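Local coordinates for conserved hypothetical protein (Sulfolobus solfataricus, PDB 2FNA) that binds ADP and magnesium and, as an archaeal AAA+ ATPase, probably hydrolyses ATP, though its cellular role is undefined, at residues A[222-235]-A[248-260]. Residues are numbered along the deposited sequence; the frame is centred on the assembly and turned at random.
Sequences FQEADIDFKDYEVV and YFGFIYLDNKNLD
Phe222, Phe229, Phe249 and Tyr253 lead an apolar, largely aromatic contact in a small helical bundle following the parallel sheet, an arrangement consistent with the helical lid of AAA+ ATPases. The connection 226-231 between two helices packs on helix 243-256 and the turn after it. Phe229 turns its edge to the face of Tyr253 at right angles (planes 90°), CE1 lying over the ring centre and CD1 3.5 Å from Tyr253 CE2. Having CG anti to the backbone N (chi1 -175°) carries the Tyr253 ring out toward this loop; the ring packs in the apolar cluster while its hydroxyl reaches a water that joins it to Asp228 O. Phe222 is a knob among Phe249, Gly250, Tyr253 and Leu254, and its CE1 approaches Tyr253 CD2 at 3.8 Å. Leu254 CD2 fills the angle between Ala225 CB and Ile227 CD1, 3.6 Å from each, while Ile227 CD1 also meets the edge of Tyr253. At the other end both methyls of branched Val235 lie on one face of Phe249, CG1 in a CH-pi contact and Val235 CG2 3.5 Å from Phe249 CZ. Leu259 closes this end against Phe229 and Val234. A Schellman motif at Asp226 ends helix 211-225 and turns the chain into the loop. Around this cluster, Phe4 meets Phe222 edge-to-face, Val235 packs on Leu218 of helix 211-225, and Phe249 reaches Thr266 of helix 259-282.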
loop_
_atom_site.group_PDB
_atom_site.type_symbol
_atom_site.label_atom_id
_atom_site.label_comp_id
_atom_site.label_asym_id
_atom_site.label_seq_id
_atom_site.Cartn_x
_atom_site.Cartn_y
_atom_site.Cartn_z
ATOM N N PHE A 222 -22.962 -8.973 -9.315
ATOM C CA PHE A 222 -24.129 -8.929 -10.229
ATOM C C PHE A 222 -25.389 -9.571 -9.656
ATOM O O PHE A 222 -26.517 -9.024 -9.793
ATOM C CB PHE A 222 -23.743 -9.541 -11.584
ATOM C CG PHE A 222 -22.716 -8.728 -12.339
ATOM C CD1 PHE A 222 -22.760 -7.337 -12.328
ATOM C CD2 PHE A 222 -21.694 -9.344 -13.048
ATOM C CE1 PHE A 222 -21.824 -6.581 -13.027
ATOM C CE2 PHE A 222 -20.762 -8.602 -13.751
ATOM C CZ PHE A 222 -20.811 -7.217 -13.732
ATOM N N GLN A 223 -25.216 -10.720 -9.010
ATOM C CA GLN A 223 -26.303 -11.361 -8.283
ATOM C C GLN A 223 -26.880 -10.418 -7.217
ATOM O O GLN A 223 -28.099 -10.214 -7.133
ATOM C CB GLN A 223 -25.863 -12.736 -7.729
ATOM C CG GLN A 223 -25.567 -13.739 -8.898
ATOM C CD GLN A 223 -25.443 -15.212 -8.478
ATOM O OE1 GLN A 223 -25.303 -15.530 -7.281
ATOM N NE2 GLN A 223 -25.483 -16.123 -9.476
ATOM N N GLU A 224 -26.004 -9.752 -6.493
ATOM C CA GLU A 224 -26.407 -8.725 -5.539
ATOM C C GLU A 224 -27.128 -7.507 -6.144
ATOM O O GLU A 224 -28.087 -7.008 -5.547
ATOM C CB GLU A 224 -25.166 -8.284 -4.780
ATOM C CG GLU A 224 -25.256 -6.974 -4.001
ATOM C CD GLU A 224 -23.901 -6.631 -3.363
ATOM O OE1 GLU A 224 -23.377 -7.494 -2.597
ATOM O OE2 GLU A 224 -23.371 -5.527 -3.664
ATOM N N ALA A 225 -26.680 -7.009 -7.302
ATOM C CA ALA A 225 -27.417 -5.944 -8.017
ATOM C C ALA A 225 -28.733 -6.441 -8.627
ATOM O O ALA A 225 -29.602 -5.647 -8.990
ATOM C CB ALA A 225 -26.540 -5.313 -9.117
ATOM N N ASP A 226 -28.857 -7.766 -8.729
ATOM C CA ASP A 226 -30.007 -8.434 -9.315
ATOM C C ASP A 226 -30.113 -8.227 -10.817
ATOM O O ASP A 226 -31.196 -7.970 -11.326
ATOM C CB ASP A 226 -31.303 -8.000 -8.613
ATOM C CG ASP A 226 -32.427 -9.000 -8.788
ATOM O OD1 ASP A 226 -32.161 -10.132 -9.274
ATOM O OD2 ASP A 226 -33.567 -8.635 -8.432
ATOM N N ILE A 227 -28.991 -8.364 -11.515
ATOM C CA ILE A 227 -28.947 -8.223 -12.964
ATOM C C ILE A 227 -28.275 -9.442 -13.552
ATOM O O ILE A 227 -27.476 -10.081 -12.874
ATOM C CB ILE A 227 -28.174 -6.963 -13.405
ATOM C CG1 ILE A 227 -26.682 -7.089 -13.118
ATOM C CG2 ILE A 227 -28.771 -5.713 -12.731
ATOM C CD1 ILE A 227 -25.806 -6.513 -14.191
ATOM N N ASP A 228 -28.598 -9.769 -14.804
ATOM C CA ASP A 228 -28.005 -10.939 -15.463
ATOM C C ASP A 228 -26.596 -10.572 -15.919
ATOM O O ASP A 228 -26.296 -9.406 -16.157
ATOM C CB ASP A 228 -28.861 -11.406 -16.656
ATOM C CG ASP A 228 -28.691 -12.913 -16.963
ATOM O OD1 ASP A 228 -28.080 -13.643 -16.147
ATOM O OD2 ASP A 228 -29.179 -13.360 -18.019
ATOM N N PHE A 229 -25.710 -11.554 -15.977
ATOM C CA PHE A 229 -24.427 -11.376 -16.624
ATOM C C PHE A 229 -23.950 -12.731 -17.129
ATOM O O PHE A 229 -24.162 -13.726 -16.476
ATOM C CB PHE A 229 -23.416 -10.758 -15.650
ATOM C CG PHE A 229 -22.213 -10.162 -16.334
ATOM C CD1 PHE A 229 -22.248 -8.856 -16.814
ATOM C CD2 PHE A 229 -21.050 -10.899 -16.508
ATOM C CE1 PHE A 229 -21.141 -8.303 -17.446
ATOM C CE2 PHE A 229 -19.942 -10.339 -17.123
ATOM C CZ PHE A 229 -19.997 -9.044 -17.603
ATOM N N LYS A 230 -23.336 -12.757 -18.307
ATOM C CA LYS A 230 -22.876 -14.008 -18.935
ATOM C C LYS A 230 -21.364 -14.066 -19.235
ATOM O O LYS A 230 -20.724 -15.131 -19.089
ATOM C CB LYS A 230 -23.688 -14.261 -20.216
ATOM C CG LYS A 230 -25.070 -14.875 -19.969
ATOM N N ASP A 231 -20.791 -12.917 -19.583
ATOM C CA ASP A 231 -19.442 -12.831 -20.155
ATOM C C ASP A 231 -18.275 -12.745 -19.149
ATOM O O ASP A 231 -17.369 -11.934 -19.317
ATOM C CB ASP A 231 -19.396 -11.593 -21.052
ATOM C CG ASP A 231 -20.329 -11.694 -22.208
ATOM O OD1 ASP A 231 -20.052 -12.517 -23.105
ATOM O OD2 ASP A 231 -21.329 -10.945 -22.210
ATOM N N TYR A 232 -18.283 -13.575 -18.119
ATOM C CA TYR A 232 -17.264 -13.489 -17.094
ATOM C C TYR A 232 -15.851 -13.759 -17.630
ATOM O O TYR A 232 -14.902 -13.146 -17.175
ATOM C CB TYR A 232 -17.570 -14.447 -15.958
ATOM C CG TYR A 232 -18.843 -14.145 -15.219
ATOM C CD1 TYR A 232 -18.896 -13.128 -14.261
ATOM C CD2 TYR A 232 -19.992 -14.890 -15.452
ATOM C CE1 TYR A 232 -20.084 -12.842 -13.582
ATOM C CE2 TYR A 232 -21.167 -14.636 -14.757
ATOM C CZ TYR A 232 -21.209 -13.624 -13.819
ATOM O OH TYR A 232 -22.386 -13.388 -13.151
ATOM N N GLU A 233 -15.716 -14.671 -18.593
ATOM C CA GLU A 233 -14.390 -15.091 -19.057
ATOM C C GLU A 233 -13.699 -14.001 -19.842
ATOM O O GLU A 233 -12.497 -13.795 -19.683
ATOM C CB GLU A 233 -14.479 -16.339 -19.940
ATOM C CG GLU A 233 -14.995 -17.561 -19.247
ATOM C CD GLU A 233 -14.010 -18.108 -18.266
ATOM O OE1 GLU A 233 -12.786 -18.040 -18.527
ATOM O OE2 GLU A 233 -14.469 -18.612 -17.224
ATOM N N VAL A 234 -14.439 -13.305 -20.692
ATOM C CA VAL A 234 -13.850 -12.214 -21.440
ATOM C C VAL A 234 -13.437 -11.075 -20.506
ATOM O O VAL A 234 -12.445 -10.400 -20.764
ATOM C CB VAL A 234 -14.750 -11.681 -22.591
ATOM C CG1 VAL A 234 -15.999 -11.035 -22.076
ATOM C CG2 VAL A 234 -13.967 -10.685 -23.455
ATOM N N VAL A 235 -14.192 -10.867 -19.427
ATOM C CA VAL A 235 -13.841 -9.810 -18.492
ATOM C C VAL A 235 -12.499 -10.171 -17.862
ATOM O O VAL A 235 -11.604 -9.359 -17.867
ATOM C CB VAL A 235 -14.911 -9.552 -17.409
ATOM C CG1 VAL A 235 -14.416 -8.481 -16.401
ATOM C CG2 VAL A 235 -16.207 -9.094 -18.026
ATOM N N TYR A 248 -14.014 -1.533 -10.403
ATOM C CA TYR A 248 -14.350 -0.421 -11.273
ATOM C C TYR A 248 -15.196 -0.903 -12.461
ATOM O O TYR A 248 -16.228 -0.366 -12.698
ATOM C CB TYR A 248 -13.068 0.228 -11.796
ATOM C CG TYR A 248 -13.278 1.557 -12.486
ATOM C CD1 TYR A 248 -13.328 2.733 -11.747
ATOM C CD2 TYR A 248 -13.403 1.646 -13.872
ATOM C CE1 TYR A 248 -13.516 3.975 -12.374
ATOM C CE2 TYR A 248 -13.594 2.879 -14.492
ATOM C CZ TYR A 248 -13.647 4.039 -13.740
ATOM O OH TYR A 248 -13.854 5.310 -14.348
ATOM N N PHE A 249 -14.755 -1.959 -13.156
ATOM C CA PHE A 249 -15.537 -2.578 -14.220
ATOM C C PHE A 249 -16.945 -2.893 -13.767
ATOM O O PHE A 249 -17.896 -2.606 -14.452
ATOM C CB PHE A 249 -14.915 -3.892 -14.719
ATOM C CG PHE A 249 -15.860 -4.678 -15.590
ATOM C CD1 PHE A 249 -16.028 -4.339 -16.933
ATOM C CD2 PHE A 249 -16.625 -5.705 -15.066
ATOM C CE1 PHE A 249 -16.920 -5.002 -17.721
ATOM C CE2 PHE A 249 -17.521 -6.379 -15.870
ATOM C CZ PHE A 249 -17.673 -6.012 -17.202
ATOM N N GLY A 250 -17.075 -3.535 -12.604
ATOM C CA GLY A 250 -18.382 -3.918 -12.111
ATOM C C GLY A 250 -19.232 -2.692 -11.894
ATOM O O GLY A 250 -20.395 -2.676 -12.239
ATOM N N PHE A 251 -18.629 -1.637 -11.365
ATOM C CA PHE A 251 -19.358 -0.414 -11.125
ATOM C C PHE A 251 -19.843 0.182 -12.457
ATOM O O PHE A 251 -21.023 0.514 -12.597
ATOM C CB PHE A 251 -18.512 0.608 -10.345
ATOM C CG PHE A 251 -19.269 1.883 -10.038
ATOM C CD1 PHE A 251 -19.466 2.833 -11.017
ATOM C CD2 PHE A 251 -19.821 2.096 -8.789
ATOM C CE1 PHE A 251 -20.227 3.990 -10.779
ATOM C CE2 PHE A 251 -20.562 3.240 -8.534
ATOM C CZ PHE A 251 -20.753 4.198 -9.534
ATOM N N ILE A 252 -18.932 0.313 -13.422
ATOM C CA ILE A 252 -19.271 0.901 -14.705
ATOM C C ILE A 252 -20.306 0.076 -15.435
ATOM O O ILE A 252 -21.247 0.626 -16.017
ATOM C CB ILE A 252 -18.033 1.102 -15.630
ATOM C CG1 ILE A 252 -17.011 2.044 -14.989
ATOM C CG2 ILE A 252 -18.461 1.668 -16.965
ATOM C CD1 ILE A 252 -17.552 3.394 -14.644
ATOM N N TYR A 253 -20.143 -1.249 -15.444
ATOM C CA TYR A 253 -21.134 -2.083 -16.133
ATOM C C TYR A 253 -22.520 -1.945 -15.509
ATOM O O TYR A 253 -23.511 -1.942 -16.195
ATOM C CB TYR A 253 -20.734 -3.566 -16.141
ATOM C CG TYR A 253 -21.725 -4.363 -16.957
ATOM C CD1 TYR A 253 -21.596 -4.463 -18.327
ATOM C CD2 TYR A 253 -22.826 -4.987 -16.352
ATOM C CE1 TYR A 253 -22.536 -5.149 -19.094
ATOM C CE2 TYR A 253 -23.741 -5.691 -17.102
ATOM C CZ TYR A 253 -23.587 -5.772 -18.471
ATOM O OH TYR A 253 -24.506 -6.457 -19.235
ATOM N N LEU A 254 -22.595 -1.849 -14.193
ATOM C CA LEU A 254 -23.884 -1.638 -13.544
ATOM C C LEU A 254 -24.475 -0.306 -13.939
ATOM O O LEU A 254 -25.681 -0.141 -14.088
ATOM C CB LEU A 254 -23.725 -1.726 -12.023
ATOM C CG LEU A 254 -23.543 -3.118 -11.404
ATOM C CD1 LEU A 254 -23.590 -3.002 -9.902
ATOM C CD2 LEU A 254 -24.592 -4.096 -11.873
ATOM N N ASP A 255 -23.606 0.653 -14.161
ATOM C CA ASP A 255 -24.059 1.982 -14.446
ATOM C C ASP A 255 -24.527 2.120 -15.875
ATOM O O ASP A 255 -25.416 2.898 -16.150
ATOM C CB ASP A 255 -22.933 2.981 -14.186
ATOM C CG ASP A 255 -23.434 4.385 -14.169
ATOM O OD1 ASP A 255 -24.433 4.640 -13.444
ATOM O OD2 ASP A 255 -22.869 5.204 -14.912
ATOM N N ASN A 256 -23.914 1.378 -16.787
ATOM C CA ASN A 256 -24.225 1.557 -18.171
ATOM C C ASN A 256 -24.738 0.294 -18.935
ATOM O O ASN A 256 -25.407 0.433 -19.944
ATOM C CB ASN A 256 -23.023 2.222 -18.831
ATOM C CG ASN A 256 -22.376 1.342 -19.823
ATOM O OD1 ASN A 256 -21.829 0.278 -19.470
ATOM N ND2 ASN A 256 -22.475 1.734 -21.108
ATOM N N LYS A 257 -24.435 -0.909 -18.460
ATOM C CA LYS A 257 -24.909 -2.179 -19.060
ATOM C C LYS A 257 -24.450 -2.434 -20.499
ATOM O O LYS A 257 -25.108 -3.162 -21.238
ATOM C CB LYS A 257 -26.433 -2.286 -19.015
ATOM C CG LYS A 257 -27.052 -2.018 -17.655
ATOM C CD LYS A 257 -27.048 -3.229 -16.783
ATOM C CE LYS A 257 -27.795 -2.951 -15.488
ATOM N NZ LYS A 257 -29.245 -2.666 -15.692
ATOM N N ASN A 258 -23.337 -1.836 -20.900
ATOM C CA ASN A 258 -22.725 -2.117 -22.185
ATOM C C ASN A 258 -21.370 -2.716 -21.894
ATOM O O ASN A 258 -20.517 -2.080 -21.296
ATOM C CB ASN A 258 -22.590 -0.853 -23.034
ATOM C CG ASN A 258 -22.144 -1.147 -24.452
ATOM O OD1 ASN A 258 -21.036 -1.608 -24.691
ATOM N ND2 ASN A 258 -23.013 -0.887 -25.397
ATOM N N LEU A 259 -21.179 -3.952 -22.314
ATOM C CA LEU A 259 -19.973 -4.677 -22.000
ATOM C C LEU A 259 -18.731 -4.012 -22.561
ATOM O O LEU A 259 -17.747 -3.884 -21.850
ATOM C CB LEU A 259 -20.077 -6.110 -22.502
ATOM C CG LEU A 259 -18.816 -6.917 -22.256
ATOM C CD1 LEU A 259 -18.663 -7.182 -20.779
ATOM C CD2 LEU A 259 -18.863 -8.227 -23.048
ATOM N N ASP A 260 -18.756 -3.592 -23.821
ATOM C CA ASP A 260 -17.554 -3.054 -24.457
ATOM C C ASP A 260 -17.212 -1.698 -23.912
ATOM O O ASP A 260 -16.035 -1.349 -23.787
ATOM C CB ASP A 260 -17.727 -2.894 -25.968
ATOM C CG ASP A 260 -17.833 -4.212 -26.703
ATOM O OD1 ASP A 260 -17.554 -5.282 -26.105
ATOM O OD2 ASP A 260 -18.197 -4.163 -27.901
HETATM O O HOH W 1 -26.646 -7.445 -17.823
#